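PDB 4L7A: uncharacterized protein from Bacteroides caccae, which is probably a zinc-dependent metallopeptidase of the zincin type, although its substrate and physiological role are unknown. Local coordinates for residues His151-Tyr156 / Asp242-Asp247; Met235-Met240 / Val246-Leu251; Gly114-Thr119 / His144-Ile149; His71-Ala76 / Cys89-Ile94. All coordinates share one frame; numbering follows the deposited sequence.

Interaction 1 (His151-Tyr156 / Asp242-Asp247)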
loop_
_atom_site.group_PDB
_atom_site.type_symbol
_atom_site.label_atom_id
_atom_site.label_comp_id
_atom_site.label_asym_id
_atom_site.label_seq_id
_atom_site.Cartn_x
_atom_site.Cartn_y
_atom_site.Cartn_z
ATOM N N HIS A 151 6.803 7.938 9.686
ATOM C CA HIS A 151 7.114 7.864 11.127
ATOM C C HIS A 151 8.581 7.919 11.453
ATOM O O HIS A 151 8.923 8.520 12.435
ATOM C CB HIS A 151 6.505 6.659 11.765
ATOM C CG HIS A 151 5.034 6.578 11.533
ATOM N ND1 HIS A 151 4.352 5.392 11.533
ATOM C CD2 HIS A 151 4.122 7.549 11.261
ATOM C CE1 HIS A 151 3.072 5.627 11.253
ATOM N NE2 HIS A 151 2.901 6.937 11.123
ATOM N N GLN A 152 9.420 7.325 10.614
ATOM C CA GLN A 152 10.878 7.383 10.761
ATOM C C GLN A 152 11.408 8.789 10.571
ATOM O O GLN A 152 12.252 9.235 11.332
ATOM C CB GLN A 152 11.586 6.440 9.770
ATOM C CG GLN A 152 11.301 4.960 10.062
ATOM C CD GLN A 152 12.017 3.931 9.116
ATOM O OE1 GLN A 152 11.940 4.007 7.878
ATOM N NE2 GLN A 152 12.696 2.960 9.725
ATOM N N LYS A 153 10.874 9.501 9.584
ATOM C CA LYS A 153 11.329 10.858 9.323
ATOM C C LYS A 153 10.804 11.861 10.329
ATOM O O LYS A 153 11.537 12.771 10.748
ATOM C CB LYS A 153 10.924 11.289 7.948
ATOM C CG LYS A 153 11.676 10.593 6.814
ATOM C CD LYS A 153 11.273 11.281 5.553
ATOM C CE LYS A 153 12.213 11.009 4.416
ATOM N NZ LYS A 153 12.283 9.592 4.173
ATOM N N LYS A 154 9.530 11.742 10.708
ATOM C CA LYS A 154 8.945 12.585 11.749
ATOM C C LYS A 154 8.196 11.724 12.745
ATOM O O LYS A 154 7.087 11.224 12.461
ATOM C CB LYS A 154 8.031 13.652 11.148
ATOM C CG LYS A 154 8.745 14.629 10.282
ATOM C CD LYS A 154 7.827 15.678 9.752
ATOM C CE LYS A 154 8.541 16.405 8.656
ATOM N NZ LYS A 154 7.708 17.465 8.168
ATOM N N ASN A 155 8.793 11.547 13.917
ATOM C CA ASN A 155 8.262 10.607 14.881
ATOM C C ASN A 155 6.829 10.932 15.290
ATOM O O ASN A 155 6.484 12.113 15.453
ATOM C CB ASN A 155 9.172 10.551 16.089
ATOM C CG ASN A 155 10.482 9.822 15.772
ATOM O OD1 ASN A 155 10.672 9.226 14.690
ATOM N ND2 ASN A 155 11.388 9.886 16.693
ATOM N N TYR A 156 6.006 9.898 15.465
ATOM C CA TYR A 156 4.627 10.094 15.891
ATOM C C TYR A 156 4.617 10.377 17.403
ATOM O O TYR A 156 5.618 10.116 18.060
ATOM C CB TYR A 156 3.736 8.893 15.500
ATOM C CG TYR A 156 4.120 7.562 16.140
ATOM C CD1 TYR A 156 3.719 7.289 17.435
ATOM C CD2 TYR A 156 4.882 6.599 15.465
ATOM C CE1 TYR A 156 4.051 6.156 18.027
ATOM C CE2 TYR A 156 5.259 5.437 16.105
ATOM C CZ TYR A 156 4.812 5.233 17.370
ATOM O OH TYR A 156 5.088 4.104 18.071
ATOM N N ASP A 242 -0.380 17.932 11.652
ATOM C CA ASP A 242 0.669 18.735 12.235
ATOM C C ASP A 242 2.027 18.492 11.558
ATOM O O ASP A 242 2.763 19.425 11.372
ATOM C CB ASP A 242 0.817 18.479 13.744
ATOM C CG ASP A 242 -0.428 18.848 14.548
ATOM O OD1 ASP A 242 -1.309 19.553 14.003
ATOM O OD2 ASP A 242 -0.519 18.386 15.714
ATOM N N SER A 243 2.344 17.244 11.210
ATOM C CA SER A 243 3.667 16.909 10.739
ATOM C C SER A 243 3.778 16.957 9.224
ATOM O O SER A 243 4.843 17.210 8.723
ATOM C CB SER A 243 4.079 15.504 11.238
ATOM O OG SER A 243 4.248 15.540 12.651
ATOM N N TRP A 244 2.695 16.665 8.490
ATOM C CA TRP A 244 2.805 16.571 7.042
ATOM C C TRP A 244 1.841 17.448 6.265
ATOM O O TRP A 244 1.819 17.389 5.049
ATOM C CB TRP A 244 2.669 15.099 6.605
ATOM C CG TRP A 244 3.706 14.230 7.231
ATOM C CD1 TRP A 244 3.560 13.429 8.326
ATOM C CD2 TRP A 244 5.086 14.145 6.845
ATOM N NE1 TRP A 244 4.740 12.774 8.598
ATOM C CE2 TRP A 244 5.710 13.232 7.740
ATOM C CE3 TRP A 244 5.831 14.682 5.790
ATOM C CZ2 TRP A 244 7.063 12.856 7.614
ATOM C CZ3 TRP A 244 7.195 14.339 5.678
ATOM C CH2 TRP A 244 7.783 13.418 6.583
ATOM N N GLN A 245 1.033 18.240 6.967
ATOM C CA GLN A 245 -0.015 19.067 6.344
ATOM C C GLN A 245 -0.937 18.237 5.468
ATOM O O GLN A 245 -1.349 18.651 4.432
ATOM C CB GLN A 245 0.588 20.236 5.576
ATOM C CG GLN A 245 1.374 21.184 6.484
ATOM C CD GLN A 245 2.738 20.631 6.923
ATOM O OE1 GLN A 245 3.543 20.170 6.110
ATOM N NE2 GLN A 245 2.993 20.666 8.218
ATOM N N VAL A 246 -1.271 17.044 5.903
ATOM C CA VAL A 246 -2.154 16.210 5.123
ATOM C C VAL A 246 -3.440 16.041 5.905
ATOM O O VAL A 246 -3.407 15.703 7.079
ATOM C CB VAL A 246 -1.497 14.818 4.884
ATOM C CG1 VAL A 246 -2.532 13.796 4.459
ATOM C CG2 VAL A 246 -0.399 14.917 3.894
ATOM N N ASP A 247 -4.557 16.214 5.217
ATOM C CA ASP A 247 -5.887 15.935 5.752
ATOM C C ASP A 247 -6.191 14.439 5.445
ATOM O O ASP A 247 -6.471 14.064 4.306
ATOM C CB ASP A 247 -6.876 16.896 5.094
ATOM C CG ASP A 247 -8.327 16.643 5.507
ATOM O OD1 ASP A 247 -8.653 15.567 6.088
ATOM O OD2 ASP A 247 -9.164 17.525 5.190
#

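Interaction 2 (Met235-Met240 / Val246-Leu251)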
loop_
_atom_site.group_PDB
_atom_site.type_symbol
_atom_site.label_atom_id
_atom_site.label_comp_id
_atom_site.label_asym_id
_atom_site.label_seq_id
_atom_site.Cartn_x
_atom_site.Cartn_y
_atom_site.Cartn_z
HETATM N N MSE A 235 -5.693 10.750 16.853
HETATM C CA MSE A 235 -4.284 11.072 17.035
HETATM C C MSE A 235 -3.491 10.975 15.716
HETATM O O MSE A 235 -2.662 11.833 15.403
HETATM C CB MSE A 235 -3.676 10.161 18.081
HETATM C CG MSE A 235 -2.301 10.683 18.526
HETATM SE SE MSE A 235 -1.657 9.806 20.162
HETATM C CE MSE A 235 -2.963 10.434 21.419
ATOM N N VAL A 236 -3.773 9.943 14.931
ATOM C CA VAL A 236 -3.189 9.818 13.580
ATOM C C VAL A 236 -3.589 11.001 12.665
ATOM O O VAL A 236 -2.738 11.585 12.005
ATOM C CB VAL A 236 -3.592 8.484 12.898
ATOM C CG1 VAL A 236 -3.065 8.396 11.451
ATOM C CG2 VAL A 236 -3.020 7.326 13.686
ATOM N N LYS A 237 -4.879 11.314 12.606
ATOM C CA LYS A 237 -5.319 12.466 11.854
ATOM C C LYS A 237 -4.519 13.718 12.259
ATOM O O LYS A 237 -4.063 14.473 11.402
ATOM C CB LYS A 237 -6.789 12.689 12.054
ATOM C CG LYS A 237 -7.651 11.760 11.248
ATOM C CD LYS A 237 -9.162 12.057 11.531
ATOM C CE LYS A 237 -10.035 11.175 10.614
ATOM N NZ LYS A 237 -11.428 11.043 11.183
ATOM N N LYS A 238 -4.371 13.934 13.565
ATOM C CA LYS A 238 -3.676 15.094 14.085
ATOM C C LYS A 238 -2.198 15.083 13.703
ATOM O O LYS A 238 -1.661 16.091 13.311
ATOM C CB LYS A 238 -3.856 15.169 15.602
ATOM C CG LYS A 238 -3.129 16.368 16.262
ATOM C CD LYS A 238 -3.526 16.565 17.738
ATOM C CE LYS A 238 -2.497 17.425 18.493
ATOM N NZ LYS A 238 -2.364 18.804 17.930
ATOM N N TYR A 239 -1.558 13.922 13.813
ATOM C CA TYR A 239 -0.189 13.745 13.408
ATOM C C TYR A 239 -0.025 14.047 11.899
ATOM O O TYR A 239 0.914 14.773 11.508
ATOM C CB TYR A 239 0.271 12.305 13.668
ATOM C CG TYR A 239 1.571 11.921 12.947
ATOM C CD1 TYR A 239 2.813 12.399 13.385
ATOM C CD2 TYR A 239 1.555 11.110 11.823
ATOM C CE1 TYR A 239 4.007 12.065 12.718
ATOM C CE2 TYR A 239 2.740 10.766 11.153
ATOM C CZ TYR A 239 3.956 11.263 11.607
ATOM O OH TYR A 239 5.113 10.907 10.921
HETATM N N MSE A 240 -0.905 13.499 11.059
HETATM C CA MSE A 240 -0.733 13.735 9.626
HETATM C C MSE A 240 -0.897 15.240 9.321
HETATM O O MSE A 240 -0.161 15.788 8.471
HETATM C CB MSE A 240 -1.687 12.912 8.825
HETATM C CG MSE A 240 -1.472 11.426 8.984
HETATM SE SE MSE A 240 0.225 10.894 8.171
HETATM C CE MSE A 240 -0.317 10.943 6.306
ATOM N N VAL A 246 -1.271 17.044 5.903
ATOM C CA VAL A 246 -2.154 16.210 5.123
ATOM C C VAL A 246 -3.440 16.041 5.905
ATOM O O VAL A 246 -3.407 15.703 7.079
ATOM C CB VAL A 246 -1.497 14.818 4.884
ATOM C CG1 VAL A 246 -2.532 13.796 4.459
ATOM C CG2 VAL A 246 -0.399 14.917 3.894
ATOM N N ASP A 247 -4.557 16.214 5.217
ATOM C CA ASP A 247 -5.887 15.935 5.752
ATOM C C ASP A 247 -6.191 14.439 5.445
ATOM O O ASP A 247 -6.471 14.064 4.306
ATOM C CB ASP A 247 -6.876 16.896 5.094
ATOM C CG ASP A 247 -8.327 16.643 5.507
ATOM O OD1 ASP A 247 -8.653 15.567 6.088
ATOM O OD2 ASP A 247 -9.164 17.525 5.190
ATOM N N LEU A 248 -6.114 13.600 6.461
ATOM C CA LEU A 248 -6.200 12.197 6.247
ATOM C C LEU A 248 -7.612 11.719 5.760
ATOM O O LEU A 248 -7.706 10.834 4.895
ATOM C CB LEU A 248 -5.834 11.445 7.525
ATOM C CG LEU A 248 -5.560 9.939 7.348
ATOM C CD1 LEU A 248 -4.259 9.739 6.611
ATOM C CD2 LEU A 248 -5.476 9.241 8.697
ATOM N N ASP A 249 -8.683 12.304 6.292
ATOM C CA ASP A 249 -10.048 11.962 5.827
ATOM C C ASP A 249 -10.202 12.291 4.349
ATOM O O ASP A 249 -10.723 11.478 3.572
ATOM C CB ASP A 249 -11.170 12.629 6.674
ATOM C CG ASP A 249 -12.558 12.020 6.396
ATOM O OD1 ASP A 249 -12.742 10.750 6.338
ATOM O OD2 ASP A 249 -13.507 12.802 6.204
ATOM N N LEU A 250 -9.705 13.452 3.950
ATOM C CA LEU A 250 -9.722 13.817 2.551
ATOM C C LEU A 250 -8.929 12.811 1.708
ATOM O O LEU A 250 -9.365 12.435 0.628
ATOM C CB LEU A 250 -9.149 15.219 2.389
ATOM C CG LEU A 250 -9.107 15.720 0.958
ATOM C CD1 LEU A 250 -10.513 15.692 0.357
ATOM C CD2 LEU A 250 -8.442 17.166 0.895
ATOM N N LEU A 251 -7.745 12.430 2.193
ATOM C CA LEU A 251 -6.898 11.471 1.489
ATOM C C LEU A 251 -7.617 10.130 1.351
ATOM O O LEU A 251 -7.600 9.526 0.282
ATOM C CB LEU A 251 -5.516 11.297 2.147
ATOM C CG LEU A 251 -4.522 10.307 1.498
ATOM C CD1 LEU A 251 -4.208 10.654 0.084
ATOM C CD2 LEU A 251 -3.235 10.310 2.248
HETATM O O HOH W 1 -5.049 14.823 9.033
#

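Interaction 3 (Gly114-Thr119 / His144-Ile149)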
loop_
_atom_site.group_PDB
_atom_site.type_symbol
_atom_site.label_atom_id
_atom_site.label_comp_id
_atom_site.label_asym_id
_atom_site.label_seq_id
_atom_site.Cartn_x
_atom_site.Cartn_y
_atom_site.Cartn_z
ATOM N N GLY A 114 19.402 2.494 -0.195
ATOM C CA GLY A 114 19.164 3.093 1.107
ATOM C C GLY A 114 17.741 3.205 1.622
ATOM O O GLY A 114 17.544 3.619 2.771
ATOM N N GLY A 115 16.733 2.884 0.808
ATOM C CA GLY A 115 15.353 2.919 1.290
ATOM C C GLY A 115 14.632 1.634 0.931
ATOM O O GLY A 115 15.251 0.581 0.823
ATOM N N LEU A 116 13.331 1.763 0.657
ATOM C CA LEU A 116 12.445 0.636 0.503
ATOM C C LEU A 116 12.353 0.101 -0.926
ATOM O O LEU A 116 12.233 0.877 -1.900
ATOM C CB LEU A 116 11.035 1.032 0.951
ATOM C CG LEU A 116 9.918 0.011 0.887
ATOM C CD1 LEU A 116 10.140 -1.106 1.864
ATOM C CD2 LEU A 116 8.660 0.711 1.191
ATOM N N LYS A 117 12.419 -1.238 -1.030
ATOM C CA LYS A 117 12.045 -1.941 -2.222
ATOM C C LYS A 117 10.723 -2.714 -2.021
ATOM O O LYS A 117 10.553 -3.380 -1.023
ATOM C CB LYS A 117 13.149 -2.887 -2.602
ATOM C CG LYS A 117 12.822 -3.716 -3.835
ATOM C CD LYS A 117 14.007 -4.534 -4.293
ATOM C CE LYS A 117 14.026 -5.878 -3.605
ATOM N NZ LYS A 117 15.431 -6.439 -3.513
ATOM N N VAL A 118 9.777 -2.546 -2.934
ATOM C CA VAL A 118 8.486 -3.278 -2.942
ATOM C C VAL A 118 8.452 -4.144 -4.206
ATOM O O VAL A 118 8.673 -3.647 -5.307
ATOM C CB VAL A 118 7.282 -2.336 -2.951
ATOM C CG1 VAL A 118 5.940 -3.106 -2.858
ATOM C CG2 VAL A 118 7.267 -1.398 -1.776
ATOM N N THR A 119 8.163 -5.416 -4.044
ATOM C CA THR A 119 7.998 -6.301 -5.142
ATOM C C THR A 119 6.564 -6.733 -5.177
ATOM O O THR A 119 6.032 -7.135 -4.163
ATOM C CB THR A 119 8.870 -7.544 -4.968
ATOM O OG1 THR A 119 10.238 -7.132 -4.963
ATOM C CG2 THR A 119 8.649 -8.527 -6.095
ATOM N N HIS A 144 0.778 0.952 4.397
ATOM C CA HIS A 144 1.321 0.659 5.719
ATOM C C HIS A 144 2.822 1.049 5.712
ATOM O O HIS A 144 3.287 1.732 6.589
ATOM C CB HIS A 144 1.117 -0.816 6.104
ATOM C CG HIS A 144 1.876 -1.245 7.328
ATOM N ND1 HIS A 144 1.263 -1.817 8.421
ATOM C CD2 HIS A 144 3.202 -1.227 7.614
ATOM C CE1 HIS A 144 2.177 -2.116 9.335
ATOM N NE2 HIS A 144 3.371 -1.798 8.849
ATOM N N GLU A 145 3.562 0.591 4.727
ATOM C CA GLU A 145 5.024 0.852 4.633
ATOM C C GLU A 145 5.333 2.307 4.401
ATOM O O GLU A 145 6.311 2.812 4.968
ATOM C CB GLU A 145 5.617 0.030 3.532
ATOM C CG GLU A 145 5.552 -1.492 3.820
ATOM C CD GLU A 145 6.484 -1.902 4.955
ATOM O OE1 GLU A 145 7.633 -1.363 5.020
ATOM O OE2 GLU A 145 6.070 -2.714 5.802
ATOM N N PHE A 146 4.509 2.993 3.604
ATOM C CA PHE A 146 4.718 4.421 3.420
ATOM C C PHE A 146 4.521 5.172 4.730
ATOM O O PHE A 146 5.332 6.022 5.073
ATOM C CB PHE A 146 3.886 4.997 2.301
ATOM C CG PHE A 146 3.992 4.235 1.017
ATOM C CD1 PHE A 146 5.112 3.485 0.701
ATOM C CD2 PHE A 146 2.949 4.251 0.114
ATOM C CE1 PHE A 146 5.166 2.765 -0.496
ATOM C CE2 PHE A 146 3.024 3.563 -1.079
ATOM C CZ PHE A 146 4.120 2.818 -1.376
ATOM N N ALA A 147 3.520 4.780 5.499
ATOM C CA ALA A 147 3.297 5.384 6.759
ATOM C C ALA A 147 4.462 5.183 7.682
ATOM O O ALA A 147 4.879 6.104 8.383
ATOM C CB ALA A 147 1.998 4.847 7.396
ATOM N N HIS A 148 5.009 3.986 7.705
ATOM C CA HIS A 148 6.169 3.730 8.486
ATOM C C HIS A 148 7.404 4.638 8.162
ATOM O O HIS A 148 8.092 5.106 9.053
ATOM C CB HIS A 148 6.498 2.282 8.333
ATOM C CG HIS A 148 7.620 1.884 9.193
ATOM N ND1 HIS A 148 7.511 1.860 10.567
ATOM C CD2 HIS A 148 8.905 1.560 8.898
ATOM C CE1 HIS A 148 8.680 1.520 11.088
ATOM N NE2 HIS A 148 9.537 1.329 10.096
ATOM N N ILE A 149 7.644 4.925 6.881
ATOM C CA ILE A 149 8.694 5.875 6.456
ATOM C C ILE A 149 8.371 7.266 6.975
ATOM O O ILE A 149 9.264 7.985 7.436
ATOM C CB ILE A 149 8.853 5.876 4.918
ATOM C CG1 ILE A 149 9.450 4.538 4.444
ATOM C CG2 ILE A 149 9.765 7.012 4.451
ATOM C CD1 ILE A 149 9.366 4.347 2.876
#

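Interaction 4 (His71-Ala76 / Cys89-Ile94)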
loop_
_atom_site.group_PDB
_atom_site.type_symbol
_atom_site.label_atom_id
_atom_site.label_comp_id
_atom_site.label_asym_id
_atom_site.label_seq_id
_atom_site.Cartn_x
_atom_site.Cartn_y
_atom_site.Cartn_z
ATOM N N HIS A 71 -2.004 6.098 -10.449
ATOM C CA HIS A 71 -3.331 6.759 -10.291
ATOM C C HIS A 71 -3.925 6.682 -8.883
ATOM O O HIS A 71 -4.507 7.658 -8.390
ATOM C CB HIS A 71 -4.352 6.164 -11.253
ATOM C CG HIS A 71 -5.625 6.929 -11.307
ATOM N ND1 HIS A 71 -5.704 8.185 -11.885
ATOM C CD2 HIS A 71 -6.858 6.649 -10.828
ATOM C CE1 HIS A 71 -6.943 8.624 -11.799
ATOM N NE2 HIS A 71 -7.663 7.716 -11.158
ATOM N N CYS A 72 -3.735 5.532 -8.237
ATOM C CA CYS A 72 -4.412 5.229 -6.962
ATOM C C CYS A 72 -3.606 5.493 -5.686
ATOM O O CYS A 72 -4.181 5.575 -4.577
ATOM C CB CYS A 72 -4.858 3.794 -6.974
ATOM S SG CYS A 72 -6.069 3.468 -8.256
ATOM N N TRP A 73 -2.307 5.641 -5.827
ATOM C CA TRP A 73 -1.424 5.983 -4.705
ATOM C C TRP A 73 -0.667 7.283 -5.008
ATOM O O TRP A 73 -0.946 8.324 -4.379
ATOM C CB TRP A 73 -0.538 4.805 -4.267
ATOM C CG TRP A 73 0.765 5.231 -3.722
ATOM C CD1 TRP A 73 1.002 6.134 -2.726
ATOM C CD2 TRP A 73 2.021 4.825 -4.206
ATOM N NE1 TRP A 73 2.364 6.343 -2.602
ATOM C CE2 TRP A 73 2.997 5.509 -3.491
ATOM C CE3 TRP A 73 2.423 3.889 -5.158
ATOM C CZ2 TRP A 73 4.371 5.278 -3.695
ATOM C CZ3 TRP A 73 3.807 3.719 -5.400
ATOM C CH2 TRP A 73 4.734 4.420 -4.670
ATOM N N LEU A 74 0.213 7.270 -6.016
ATOM C CA LEU A 74 1.125 8.388 -6.215
ATOM C C LEU A 74 0.380 9.687 -6.495
ATOM O O LEU A 74 0.616 10.658 -5.831
ATOM C CB LEU A 74 2.096 8.112 -7.334
ATOM C CG LEU A 74 3.210 7.125 -7.043
ATOM C CD1 LEU A 74 3.862 6.694 -8.339
ATOM C CD2 LEU A 74 4.253 7.719 -6.148
ATOM N N GLU A 75 -0.606 9.649 -7.381
ATOM C CA GLU A 75 -1.420 10.809 -7.655
ATOM C C GLU A 75 -2.370 11.206 -6.537
ATOM O O GLU A 75 -2.757 12.380 -6.461
ATOM C CB GLU A 75 -2.180 10.678 -8.971
ATOM C CG GLU A 75 -1.279 10.881 -10.194
ATOM C CD GLU A 75 -2.083 10.766 -11.490
ATOM O OE1 GLU A 75 -3.232 11.246 -11.571
ATOM O OE2 GLU A 75 -1.600 10.145 -12.412
ATOM N N ALA A 76 -2.719 10.261 -5.662
ATOM C CA ALA A 76 -3.610 10.567 -4.554
ATOM C C ALA A 76 -2.884 11.363 -3.489
ATOM O O ALA A 76 -3.352 12.373 -2.946
ATOM C CB ALA A 76 -4.198 9.262 -3.973
ATOM N N CYS A 89 7.708 9.698 1.406
ATOM C CA CYS A 89 7.448 8.334 1.817
ATOM C C CYS A 89 7.444 7.310 0.683
ATOM O O CYS A 89 6.818 6.284 0.813
ATOM C CB CYS A 89 6.136 8.264 2.588
ATOM S SG CYS A 89 4.718 9.004 1.811
ATOM N N ALA A 90 8.121 7.607 -0.423
ATOM C CA ALA A 90 8.113 6.731 -1.582
ATOM C C ALA A 90 9.129 5.644 -1.427
ATOM O O ALA A 90 10.106 5.808 -0.778
ATOM C CB ALA A 90 8.397 7.512 -2.858
ATOM N N PRO A 91 8.860 4.479 -1.996
ATOM C CA PRO A 91 9.919 3.511 -1.996
ATOM C C PRO A 91 10.976 3.969 -3.010
ATOM O O PRO A 91 10.690 4.780 -3.862
ATOM C CB PRO A 91 9.228 2.246 -2.520
ATOM C CG PRO A 91 8.207 2.747 -3.458
ATOM C CD PRO A 91 7.767 4.131 -2.924
ATOM N N LYS A 92 12.160 3.395 -2.968
ATOM C CA LYS A 92 13.168 3.621 -4.045
ATOM C C LYS A 92 12.964 2.756 -5.285
ATOM O O LYS A 92 13.330 3.137 -6.404
ATOM C CB LYS A 92 14.601 3.362 -3.541
ATOM C CG LYS A 92 15.013 4.135 -2.269
ATOM C CD LYS A 92 15.157 5.656 -2.480
ATOM C CE LYS A 92 14.470 6.482 -1.338
ATOM N NZ LYS A 92 13.764 7.652 -1.955
ATOM N N VAL A 93 12.451 1.547 -5.089
ATOM C CA VAL A 93 12.326 0.582 -6.181
ATOM C C VAL A 93 11.034 -0.220 -6.062
ATOM O O VAL A 93 10.629 -0.593 -4.942
ATOM C CB VAL A 93 13.546 -0.386 -6.176
ATOM C CG1 VAL A 93 13.362 -1.490 -7.214
ATOM C CG2 VAL A 93 14.827 0.353 -6.479
ATOM N N ILE A 94 10.359 -0.404 -7.195
ATOM C CA ILE A 94 9.190 -1.270 -7.324
ATOM C C ILE A 94 9.564 -2.331 -8.376
ATOM O O ILE A 94 10.127 -1.963 -9.424
ATOM C CB ILE A 94 7.944 -0.489 -7.700
ATOM C CG1 ILE A 94 7.553 0.475 -6.591
ATOM C CG2 ILE A 94 6.774 -1.419 -7.880
ATOM C CD1 ILE A 94 6.580 1.550 -7.022
#

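Interaction 1 (His151-Tyr156 / Asp242-Asp247)
One face of the W244 indole is overlaid by the K154 chain, whose CD stands 3.6 Å above the ring plane and toward the rim; K153 CB meets the same ring at its edge, 4.0 Å from W244 CH2. The K154 chain is extended beyond CG, and this shape carries CG, CD and CE along the benzenoid half in turn. CD forms a CH-pi contact, and NZ follows as a cation-pi partner 4.2 Å from the centroid of the six-membered ring, 16° off its normal. The same ammonium donates to S243 O at 2.9 Å, with a C=O...N angle of 164°. This joins the residue just past the end of helix 131-153, the helix bearing the HEXXH sequence of zincins, to the last turn of helix 211-244. A cation at a C-terminal carbonyl probably gains from the helix dipole. One hydrogen bond, to Y239 OH, fixes the indole at NE1, and the same hydroxyl reaches K154 O. With an alanine in place of W244, the K154 chain, without a ring beneath it, would probably be freer to turn, and Y239 OH would be left without its indole mate. S243 CB approaches K154 CD at 4.0 Å, beside the lysine's bond to S243 O.

Interaction 2 (Met235-Met240 / Val246-Leu251)
This is a buried packing of two consecutive helices across the short turn between them: the end of helix 211-244 lies on the start of helix 248-260, in a contact centred about 17 Å from the centre of the metallopeptidase-family chain. The evidence is both apolar and polar. L248 carries most of the apolar contact, through both methyls. CD2 lies 3.8 Å from V236 CG1, while CD1 rests 4.0 Å from CG of M240, a selenomethionine. With chi2 -68° and chi3 -76° the M240 chain is bent at both torsions, which brings its CE near L248 CD1 and V246 CG1. M240 and V246 run side by side in the same direction, whereas K237 crosses L248 at about a right angle, its CG against L248 CB. F206 of helix 195-208 and F85 of helix 83-88 add further apolar cover, on L248 and on M240 and V246 respectively.

Backbone hydrogen bonds close the turn. V246 N donates to M240 O at 3.1 Å, a straight bond that arrives from above the carbonyl plane. One water donates to K237 O and V246 O and accepts from L248 N, so it ties helix 211-244 to the first turn of helix 248-260. D247 is the N-cap of the latter: its OD1 takes L250 N at 3.2 Å, met from above the carboxylate plane.

Interaction 3 (Gly114-Thr119 / His144-Ile149)
The contact seats the HEXXH helix of a zincin-like fold against the sheet: H144, E145 and H148 are the defining residues of that motif, whose histidines in relatives bind zinc and whose glutamate serves as general base. Helix 144-149 runs against strand 115-119 with N-to-C directions 177° apart and axes 10.5 Å from each other at closest approach, a spacing that side chains bridge without any hydrogen bond across.

L116 does the bridging. Its chi1 of -180° sets CG opposite the backbone N, so the branch extends from the strand to the helix, and CD2 becomes the main touching atom. It lies 3.9 Å from E145 CB, 4.1 Å from I149 CD1 and 4.4 Å from F146 CE1, the last reached at the ring edge. E145 and I149 stand one helical turn apart, linked by the bond from I149 N to E145 O, and L116 CD2 approaches both. L116 CD1, the other branch, comes 4.0 Å from E145 OE1. The E145 chain, bent at chi2, crosses the leucine at about a right angle and also touches L109 of strand 107-112.

Neighbours extend the packing: F146 stacks on W73, and H144 ND1 is hydrogen-bonded to E201 OE2 of helix 195-208. The contact is therefore apolar in character: the methylene base of E145 packs on one leucine methyl, its carboxylate is only a neighbour of the other, and van der Waals contact alone joins the two segments.

Interaction 4 (His71-Ala76 / Cys89-Ile94)
A chi1 of 149°, well short of fully staggered, and a chi2 of 53° swing the W73 indole out of helix 59-81 so that its benzenoid end meets P91 and I94. The backbone contributes as well, since W73 lies in a wider pi-type turn spanning residues 71-74. From the other segment, I94 places CG1 opposite its own carbonyl carbon and extends onward with chi2 near 164°, carrying CD1 to the indole.

The two approaches differ. I94 CD1 arrives in the ring plane at the edge, 3.9 Å from W73 CZ3. P91 comes obliquely: P91 CD lies 3.5 Å from W73 CH2, with W73 CZ2 close behind. One face of the same indole is overlaid by L74 CG, of the following residue in the helix, 3.6 Å above the plane of the W73 ring. Y77 meets the ring edge-to-face, and M142 of helix 131-153 touches the W73 side chain too. The contact thus joins helix 59-81 to residues 89-94, which run into strand 93-98, within the hydrophobic core between helices and sheet.

Replacing W73 by an alanine is likely to open a gap beside P91 and I94. All three touching residues are buried and no hydrogen bond crosses between the segments, so cohesion here rests on van der Waals packing between the benzenoid end of the indole and aliphatic carbons.

Along the chain, interaction 4 closes first, interaction 3 follows, and interactions 1 and 2 both end on the stretch around residues 242-251. Interactions 3 and 4 are centred about 10 Å apart and reach neighbouring strands of one mixed sheet, 115-122 and 93-98, with backbone bonds between them. Interactions 1 and 2, about 9 Å apart between centres, share helix 211-244 and residues V246 and D247. Helix 131-153 connects the two groups, serving interaction 3 in its HEXXH portion and interaction 1 at its end, with centres about 15 Å apart. The probable metal-binding helix therefore touches the sheet at residues 145-149 and meets the end of helix 211-244 just past its own end.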